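Protein tyrosine phosphatase PRL-1 (PDB 3S4O) dephosphorylates phosphotyrosine in proteins and may act as a virulence factor that supports survival of the parasite inside host macrophages. Local coordinates at residues Val48-Arg53 / Pro110-His115; Leu9-Asp14 / Leu22-Ile27. One frame throughout, in Å; residues are numbered along the deposited sequence.

Contact 1. Residues Val48-Arg53 / Pro110-His115; sequences VRHLVR and PTIGVH
Strands Val48-Arg53 and Thr111-His115 run parallel, with axes 4.6 Å apart and 15° between their directions, where the central strand of the protein tyrosine phosphatase sheet meets its neighbour 48-53. Four backbone hydrogen bonds join them: Arg49 N to Thr111 O, Gly113 N to His50 O, Val52 N to Gly113 O and His115 N to Val52 O. On one face His50 lies beside Ile112, and Val52 beside Val114, at 4.3 Å from CB of Val52 to CG1 of Val114. CG1 of Ile112 comes to the edge of the His50 ring, whose two nitrogens are hydrogen-bonded to His72 and Glu97, the latter on helix 84-103. The other face carries Leu51, Arg53 and His115, and Gly113 leaves room there for CD1 of Leu51. With CG set between backbone N and carbonyl carbon (chi1 75°), the His115 ring leans toward the neighbouring strand. Leu51 CD1 meets the ring at its edge, 3.9 Å from His115 CD2, while His115 NE2 is hydrogen-bonded to the hydroxyl of Tyr59. Arg53 carries its guanidinium away to Ser73 and Tyr59. Its CA lies over one face of the His115 ring, offset toward the rim, and its CB comes within 3.4 Å of His115 CE1.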
ATOM      1  N   VAL A  48      -9.171  -7.344  -2.782  1.00 30.35           N
ATOM      2  CA  VAL A  48      -7.788  -7.255  -2.344  1.00 28.59           C
ATOM      3  C   VAL A  48      -6.998  -8.514  -2.682  1.00 28.09           C
ATOM      4  O   VAL A  48      -7.383  -9.620  -2.337  1.00 28.96           O
ATOM      5  CB  VAL A  48      -7.652  -6.939  -0.838  1.00 28.38           C
ATOM      6  CG1 VAL A  48      -6.186  -7.036  -0.422  1.00 26.45           C
ATOM      7  CG2 VAL A  48      -8.217  -5.533  -0.546  1.00 28.46           C
ATOM      8  N   ARG A  49      -5.864  -8.304  -3.333  1.00 27.82           N
ATOM      9  CA  ARG A  49      -4.979  -9.375  -3.772  1.00 28.84           C
ATOM     10  C   ARG A  49      -3.843  -9.570  -2.758  1.00 27.90           C
ATOM     11  O   ARG A  49      -3.461 -10.693  -2.429  1.00 29.09           O
ATOM     12  CB  ARG A  49      -4.427  -9.016  -5.172  1.00 29.34           C
ATOM     13  CG  ARG A  49      -3.469 -10.029  -5.800  1.00 30.91           C
ATOM     14  CD  ARG A  49      -4.162 -11.327  -6.225  1.00 32.88           C
ATOM     15  NE  ARG A  49      -4.302 -12.270  -5.115  1.00 34.73           N
ATOM     16  CZ  ARG A  49      -3.336 -13.074  -4.659  1.00 36.74           C
ATOM     17  NH1 ARG A  49      -2.128 -13.096  -5.222  1.00 36.33           N
ATOM     18  NH2 ARG A  49      -3.587 -13.883  -3.632  1.00 38.84           N
ATOM     19  N   HIS A  50      -3.309  -8.450  -2.293  1.00 27.11           N
ATOM     20  CA  HIS A  50      -2.141  -8.419  -1.411  1.00 26.43           C
ATOM     21  C   HIS A  50      -2.439  -7.552  -0.186  1.00 25.51           C
ATOM     22  O   HIS A  50      -3.001  -6.474  -0.311  1.00 24.79           O
ATOM     23  CB  HIS A  50      -0.934  -7.827  -2.147  1.00 26.18           C
ATOM     24  CG  HIS A  50      -0.411  -8.692  -3.249  1.00 27.00           C
ATOM     25  ND1 HIS A  50       0.287  -9.858  -3.008  1.00 28.45           N
ATOM     26  CD2 HIS A  50      -0.483  -8.565  -4.596  1.00 27.54           C
ATOM     27  CE1 HIS A  50       0.607 -10.424  -4.160  1.00 29.28           C
ATOM     28  NE2 HIS A  50       0.154  -9.658  -5.141  1.00 29.09           N
ATOM     29  N   LEU A  51      -2.071  -8.049   0.983  1.00 25.03           N
ATOM     30  CA  LEU A  51      -2.173  -7.287   2.222  1.00 25.69           C
ATOM     31  C   LEU A  51      -0.795  -7.158   2.826  1.00 25.83           C
ATOM     32  O   LEU A  51      -0.137  -8.161   3.101  1.00 27.09           O
ATOM     33  CB  LEU A  51      -3.121  -7.942   3.221  1.00 26.55           C
ATOM     34  CG  LEU A  51      -3.444  -7.134   4.494  1.00 27.36           C
ATOM     35  CD1 LEU A  51      -4.077  -5.787   4.217  1.00 26.35           C
ATOM     36  CD2 LEU A  51      -4.340  -7.952   5.421  1.00 28.39           C
ATOM     37  N   VAL A  52      -0.362  -5.913   3.001  1.00 25.62           N
ATOM     38  CA  VAL A  52       0.958  -5.607   3.548  1.00 25.75           C
ATOM     39  C   VAL A  52       0.794  -5.012   4.935  1.00 27.17           C
ATOM     40  O   VAL A  52       0.130  -3.982   5.121  1.00 26.65           O
ATOM     41  CB  VAL A  52       1.736  -4.625   2.639  1.00 24.88           C
ATOM     42  CG1 VAL A  52       3.134  -4.318   3.207  1.00 24.49           C
ATOM     43  CG2 VAL A  52       1.856  -5.191   1.236  1.00 24.05           C
ATOM     44  N   ARG A  53       1.360  -5.677   5.927  1.00 28.90           N
ATOM     45  CA  ARG A  53       1.372  -5.084   7.258  1.00 32.36           C
ATOM     46  C   ARG A  53       2.769  -4.614   7.597  1.00 31.72           C
ATOM     47  O   ARG A  53       3.731  -5.379   7.535  1.00 30.75           O
ATOM     48  CB  ARG A  53       0.799  -6.001   8.337  1.00 36.83           C
ATOM     49  CG  ARG A  53       1.430  -7.336   8.471  1.00 40.32           C
ATOM     50  CD  ARG A  53       0.518  -8.254   9.283  1.00 43.75           C
ATOM     51  NE  ARG A  53       1.216  -9.464   9.692  1.00 44.99           N
ATOM     52  CZ  ARG A  53       0.830 -10.274  10.673  1.00 46.25           C
ATOM     53  NH1 ARG A  53      -0.268 -10.021  11.376  1.00 47.27           N
ATOM     54  NH2 ARG A  53       1.560 -11.345  10.948  1.00 46.98           N
ATOM     55  N   PRO A 110      -4.892  -4.709  -9.858  1.00 31.95           N
ATOM     56  CA  PRO A 110      -4.984  -5.214  -8.498  1.00 31.06           C
ATOM     57  C   PRO A 110      -5.200  -4.140  -7.446  1.00 29.86           C
ATOM     58  O   PRO A 110      -4.694  -3.021  -7.571  1.00 29.07           O
ATOM     59  CB  PRO A 110      -3.622  -5.859  -8.251  1.00 31.00           C
ATOM     60  CG  PRO A 110      -2.736  -5.341  -9.273  1.00 31.71           C
ATOM     61  CD  PRO A 110      -3.506  -4.651 -10.337  1.00 32.44           C
ATOM     62  N   THR A 111      -5.970  -4.508  -6.428  1.00 29.50           N
ATOM     63  CA  THR A 111      -6.081  -3.742  -5.214  1.00 29.19           C
ATOM     64  C   THR A 111      -5.082  -4.323  -4.224  1.00 28.55           C
ATOM     65  O   THR A 111      -4.989  -5.544  -4.038  1.00 27.44           O
ATOM     66  CB  THR A 111      -7.517  -3.743  -4.651  1.00 30.33           C
ATOM     67  OG1 THR A 111      -8.403  -3.177  -5.622  1.00 31.69           O
ATOM     68  CG2 THR A 111      -7.606  -2.910  -3.374  1.00 30.15           C
ATOM     69  N   ILE A 112      -4.299  -3.433  -3.630  1.00 28.30           N
ATOM     70  CA  ILE A 112      -3.266  -3.816  -2.695  1.00 27.74           C
ATOM     71  C   ILE A 112      -3.502  -3.049  -1.422  1.00 28.02           C
ATOM     72  O   ILE A 112      -3.554  -1.825  -1.432  1.00 28.94           O
ATOM     73  CB  ILE A 112      -1.860  -3.536  -3.266  1.00 28.09           C
ATOM     74  CG1 ILE A 112      -1.602  -4.471  -4.464  1.00 28.83           C
ATOM     75  CG2 ILE A 112      -0.767  -3.689  -2.180  1.00 27.07           C
ATOM     76  CD1 ILE A 112      -0.724  -3.865  -5.503  1.00 28.63           C
ATOM     77  N   GLY A 113      -3.685  -3.777  -0.329  1.00 27.92           N
ATOM     78  CA  GLY A 113      -3.956  -3.172   0.969  1.00 28.47           C
ATOM     79  C   GLY A 113      -2.704  -3.004   1.799  1.00 27.64           C
ATOM     80  O   GLY A 113      -1.779  -3.805   1.714  1.00 27.20           O
ATOM     81  N   VAL A 114      -2.685  -1.941   2.596  1.00 28.27           N
ATOM     82  CA  VAL A 114      -1.583  -1.645   3.494  1.00 28.50           C
ATOM     83  C   VAL A 114      -2.106  -1.097   4.821  1.00 30.13           C
ATOM     84  O   VAL A 114      -2.853  -0.135   4.849  1.00 29.85           O
ATOM     85  CB  VAL A 114      -0.581  -0.626   2.893  1.00 28.08           C
ATOM     86  CG1 VAL A 114       0.686  -0.583   3.729  1.00 28.10           C
ATOM     87  CG2 VAL A 114      -0.233  -0.967   1.455  1.00 27.35           C
ATOM     88  N   HIS A 115      -1.711  -1.729   5.921  1.00 31.63           N
ATOM     89  CA  HIS A 115      -2.079  -1.235   7.248  1.00 35.22           C
ATOM     90  C   HIS A 115      -0.919  -1.213   8.230  1.00 36.37           C
ATOM     91  O   HIS A 115       0.055  -1.938   8.089  1.00 33.40           O
ATOM     92  CB  HIS A 115      -3.274  -2.017   7.835  1.00 36.97           C
ATOM     93  CG  HIS A 115      -2.938  -3.389   8.331  1.00 37.11           C
ATOM     94  ND1 HIS A 115      -2.300  -3.607   9.533  1.00 38.31           N
ATOM     95  CD2 HIS A 115      -3.187  -4.614   7.810  1.00 36.26           C
ATOM     96  CE1 HIS A 115      -2.141  -4.904   9.715  1.00 38.02           C
ATOM     97  NE2 HIS A 115      -2.678  -5.539   8.687  1.00 37.33           N
TER

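Contact 2. Residues Leu9-Asp14 / Leu22-Ile27; sequences LIDCCD and LFHFLI
Similar first torsions, chi1 -74° in Asp11 and -65° in His24, set CG of each residue anti to its own carbonyl carbon, and the two side chains run side by side from a non-hydrogen-bonded pair of the antiparallel strands. His24 ND1 donates to Asp11 OD1 at 2.6 Å. The carboxylate oxygen lies close to the imidazole plane, yet the nitrogen meets it from above the carboxylate plane, and the two flat groups are turned 58° against each other. The carboxylate beside it would be expected to favour a protonated, positively charged imidazole. Leu9 flanks the pair, its CD1 3.8 Å from His24 CB.

The opposite face is apolar. CB of Cys12 approaches two phenyl rings, each at the edge: it is 3.7 Å from Phe25 CE2 and 4.2 Å from Phe23 CD2. Farther along, the CD1 atoms of Ile10 and Ile27 meet at 4.0 Å. Helices 84-103 and 122-133 cover this face, Leu94 touching both phenylalanines and Leu131 touching Cys12.

Between the faces, Ile10 and Phe25 exchange two backbone hydrogen bonds, and Cys12 N donates to Phe23 O. Cys12 O then receives Leu22 N at 2.8 Å and, weakly, Phe23 N at 3.3 Å. Two residues, Leu22 and Phe23, thus face the single Cys12, which is the signature of a classic beta bulge, here in the N-terminal beta hairpin at the edge of the phosphatase sheet.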
ATOM      1  N   LEU A   9      -8.969   4.819  -0.540  1.00 42.39           N
ATOM      2  CA  LEU A   9      -8.565   4.309  -1.857  1.00 40.36           C
ATOM      3  C   LEU A   9      -7.732   5.348  -2.593  1.00 40.15           C
ATOM      4  O   LEU A   9      -8.202   6.460  -2.871  1.00 43.75           O
ATOM      5  CB  LEU A   9      -9.789   3.934  -2.694  1.00 44.05           C
ATOM      6  CG  LEU A   9      -9.555   3.315  -4.081  1.00 43.80           C
ATOM      7  CD1 LEU A   9      -8.789   2.012  -3.974  1.00 41.20           C
ATOM      8  CD2 LEU A   9     -10.890   3.075  -4.762  1.00 49.56           C
ATOM      9  N   ILE A  10      -6.492   4.985  -2.900  1.00 37.75           N
ATOM     10  CA  ILE A  10      -5.606   5.838  -3.695  1.00 38.98           C
ATOM     11  C   ILE A  10      -5.190   5.113  -4.962  1.00 38.27           C
ATOM     12  O   ILE A  10      -4.548   4.070  -4.901  1.00 37.35           O
ATOM     13  CB  ILE A  10      -4.320   6.266  -2.942  1.00 39.10           C
ATOM     14  CG1 ILE A  10      -4.673   6.907  -1.594  1.00 41.87           C
ATOM     15  CG2 ILE A  10      -3.529   7.242  -3.807  1.00 41.19           C
ATOM     16  CD1 ILE A  10      -3.634   7.882  -1.049  1.00 45.56           C
ATOM     17  N   ASP A  11      -5.551   5.682  -6.107  1.00 40.78           N
ATOM     18  CA  ASP A  11      -5.187   5.106  -7.393  1.00 41.18           C
ATOM     19  C   ASP A  11      -3.804   5.569  -7.846  1.00 40.43           C
ATOM     20  O   ASP A  11      -3.475   6.749  -7.788  1.00 42.70           O
ATOM     21  CB  ASP A  11      -6.223   5.458  -8.467  1.00 46.28           C
ATOM     22  CG  ASP A  11      -7.528   4.682  -8.314  1.00 48.91           C
ATOM     23  OD1 ASP A  11      -7.560   3.667  -7.583  1.00 48.10           O
ATOM     24  OD2 ASP A  11      -8.527   5.098  -8.928  1.00 54.62           O
ATOM     25  N   CYS A  12      -2.995   4.614  -8.276  1.00 38.81           N
ATOM     26  CA  CYS A  12      -1.739   4.900  -8.956  1.00 39.54           C
ATOM     27  C   CYS A  12      -1.968   4.671 -10.446  1.00 41.83           C
ATOM     28  O   CYS A  12      -2.220   3.543 -10.876  1.00 41.47           O
ATOM     29  CB  CYS A  12      -0.618   3.992  -8.448  1.00 38.49           C
ATOM     30  SG  CYS A  12       0.983   4.293  -9.222  1.00 41.17           S
ATOM     31  N   CYS A  13      -1.853   5.745 -11.222  1.00 44.84           N
ATOM     32  CA  CYS A  13      -2.207   5.729 -12.638  1.00 49.14           C
ATOM     33  C   CYS A  13      -1.010   5.644 -13.584  1.00 51.22           C
ATOM     34  O   CYS A  13       0.086   6.080 -13.256  1.00 51.37           O
ATOM     35  CB  CYS A  13      -3.039   6.970 -12.975  1.00 53.51           C
ATOM     36  SG  CYS A  13      -4.609   7.042 -12.068  1.00 54.40           S
ATOM     37  N   ASP A  14      -1.249   5.063 -14.761  1.00 54.11           N
ATOM     38  CA  ASP A  14      -0.250   4.990 -15.835  1.00 57.74           C
ATOM     39  C   ASP A  14       0.188   6.405 -16.266  1.00 61.84           C
ATOM     40  O   ASP A  14      -0.644   7.203 -16.720  1.00 64.59           O
ATOM     41  CB  ASP A  14      -0.820   4.237 -17.047  1.00 61.75           C
ATOM     42  CG  ASP A  14       0.251   3.540 -17.888  1.00 65.03           C
ATOM     43  OD1 ASP A  14       1.378   4.062 -18.028  1.00 65.86           O
ATOM     44  OD2 ASP A  14      -0.056   2.461 -18.441  1.00 68.04           O
ATOM     45  N   LEU A  22      -2.838   1.565 -12.750  1.00 35.18           N
ATOM     46  CA  LEU A  22      -1.853   0.492 -12.577  1.00 33.46           C
ATOM     47  C   LEU A  22      -2.165  -0.363 -11.352  1.00 31.86           C
ATOM     48  O   LEU A  22      -2.184  -1.594 -11.436  1.00 31.66           O
ATOM     49  CB  LEU A  22      -0.445   1.063 -12.397  1.00 34.03           C
ATOM     50  CG  LEU A  22       0.526   1.258 -13.567  1.00 35.52           C
ATOM     51  CD1 LEU A  22      -0.153   1.227 -14.913  1.00 37.37           C
ATOM     52  CD2 LEU A  22       1.308   2.542 -13.359  1.00 35.96           C
ATOM     53  N   PHE A  23      -2.360   0.306 -10.212  1.00 30.61           N
ATOM     54  CA  PHE A  23      -2.721  -0.333  -8.937  1.00 29.01           C
ATOM     55  C   PHE A  23      -3.755   0.494  -8.181  1.00 28.69           C
ATOM     56  O   PHE A  23      -3.728   1.728  -8.222  1.00 29.26           O
ATOM     57  CB  PHE A  23      -1.523  -0.455  -7.980  1.00 28.38           C
ATOM     58  CG  PHE A  23      -0.249  -0.868  -8.627  1.00 28.78           C
ATOM     59  CD1 PHE A  23      -0.004  -2.206  -8.883  1.00 28.98           C
ATOM     60  CD2 PHE A  23       0.740   0.077  -8.935  1.00 29.31           C
ATOM     61  CE1 PHE A  23       1.186  -2.603  -9.465  1.00 28.81           C
ATOM     62  CE2 PHE A  23       1.937  -0.312  -9.522  1.00 29.10           C
ATOM     63  CZ  PHE A  23       2.152  -1.657  -9.791  1.00 29.06           C
ATOM     64  N   HIS A  24      -4.635  -0.189  -7.460  1.00 27.95           N
ATOM     65  CA  HIS A  24      -5.519   0.460  -6.504  1.00 28.21           C
ATOM     66  C   HIS A  24      -4.900   0.236  -5.129  1.00 27.82           C
ATOM     67  O   HIS A  24      -4.758  -0.902  -4.702  1.00 27.20           O
ATOM     68  CB  HIS A  24      -6.929  -0.149  -6.502  1.00 28.76           C
ATOM     69  CG  HIS A  24      -7.701   0.030  -7.776  1.00 29.70           C
ATOM     70  ND1 HIS A  24      -8.213   1.245  -8.184  1.00 31.37           N
ATOM     71  CD2 HIS A  24      -8.119  -0.875  -8.694  1.00 30.61           C
ATOM     72  CE1 HIS A  24      -8.893   1.080  -9.311  1.00 32.73           C
ATOM     73  NE2 HIS A  24      -8.847  -0.197  -9.643  1.00 32.08           N
ATOM     74  N   PHE A  25      -4.540   1.309  -4.431  1.00 28.17           N
ATOM     75  CA  PHE A  25      -4.050   1.175  -3.056  1.00 27.79           C
ATOM     76  C   PHE A  25      -5.109   1.509  -2.023  1.00 29.50           C
ATOM     77  O   PHE A  25      -5.803   2.525  -2.123  1.00 30.18           O
ATOM     78  CB  PHE A  25      -2.810   2.028  -2.819  1.00 27.48           C
ATOM     79  CG  PHE A  25      -1.638   1.597  -3.641  1.00 26.74           C
ATOM     80  CD1 PHE A  25      -1.030   0.376  -3.402  1.00 25.64           C
ATOM     81  CD2 PHE A  25      -1.166   2.395  -4.674  1.00 27.55           C
ATOM     82  CE1 PHE A  25       0.036  -0.048  -4.163  1.00 25.75           C
ATOM     83  CE2 PHE A  25      -0.092   1.984  -5.443  1.00 27.74           C
ATOM     84  CZ  PHE A  25       0.509   0.757  -5.194  1.00 26.99           C
ATOM     85  N   LEU A  26      -5.228   0.623  -1.040  1.00 29.62           N
ATOM     86  CA  LEU A  26      -6.098   0.826   0.098  1.00 31.30           C
ATOM     87  C   LEU A  26      -5.256   1.018   1.337  1.00 31.68           C
ATOM     88  O   LEU A  26      -4.551   0.098   1.743  1.00 33.75           O
ATOM     89  CB  LEU A  26      -6.988  -0.389   0.321  1.00 32.77           C
ATOM     90  CG  LEU A  26      -8.354  -0.445  -0.331  1.00 34.77           C
ATOM     91  CD1 LEU A  26      -8.979  -1.797   0.032  1.00 35.05           C
ATOM     92  CD2 LEU A  26      -9.252   0.714   0.146  1.00 37.18           C
ATOM     93  N   ILE A  27      -5.310   2.209   1.922  1.00 32.04           N
ATOM     94  CA  ILE A  27      -4.747   2.448   3.237  1.00 31.59           C
ATOM     95  C   ILE A  27      -5.815   2.084   4.275  1.00 32.91           C
ATOM     96  O   ILE A  27      -6.891   2.665   4.309  1.00 32.87           O
ATOM     97  CB  ILE A  27      -4.305   3.907   3.462  1.00 32.73           C
ATOM     98  CG1 ILE A  27      -3.267   4.346   2.415  1.00 31.94           C
ATOM     99  CG2 ILE A  27      -3.670   4.038   4.871  1.00 32.13           C
ATOM    100  CD1 ILE A  27      -3.024   5.834   2.381  1.00 32.57           C
TER

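Overall arrangement
From the N terminus, contact 2 closes first: strand 7-13 turns back through a short loop onto strand 21-28, making a local hairpin. The chain then passes through helix 36-44 to strand 48-53, and contact 1 closes only when strand 111-115 returns after a long excursion that includes strand 70-73 and helix 84-103. The two closures follow one another in series, neither nested nor crossed. They share one sheet, because strand 111-115 inserts between 21-28 and 48-53. Pro110 O and Ile112 N probably hydrogen-bond to His24 N and O, each at 2.8 Å, joining the hairpin to the parallel core. Beyond His115 follows Cys116, predicted to form the phosphocysteine intermediate, in the loop that binds thiosulfate here.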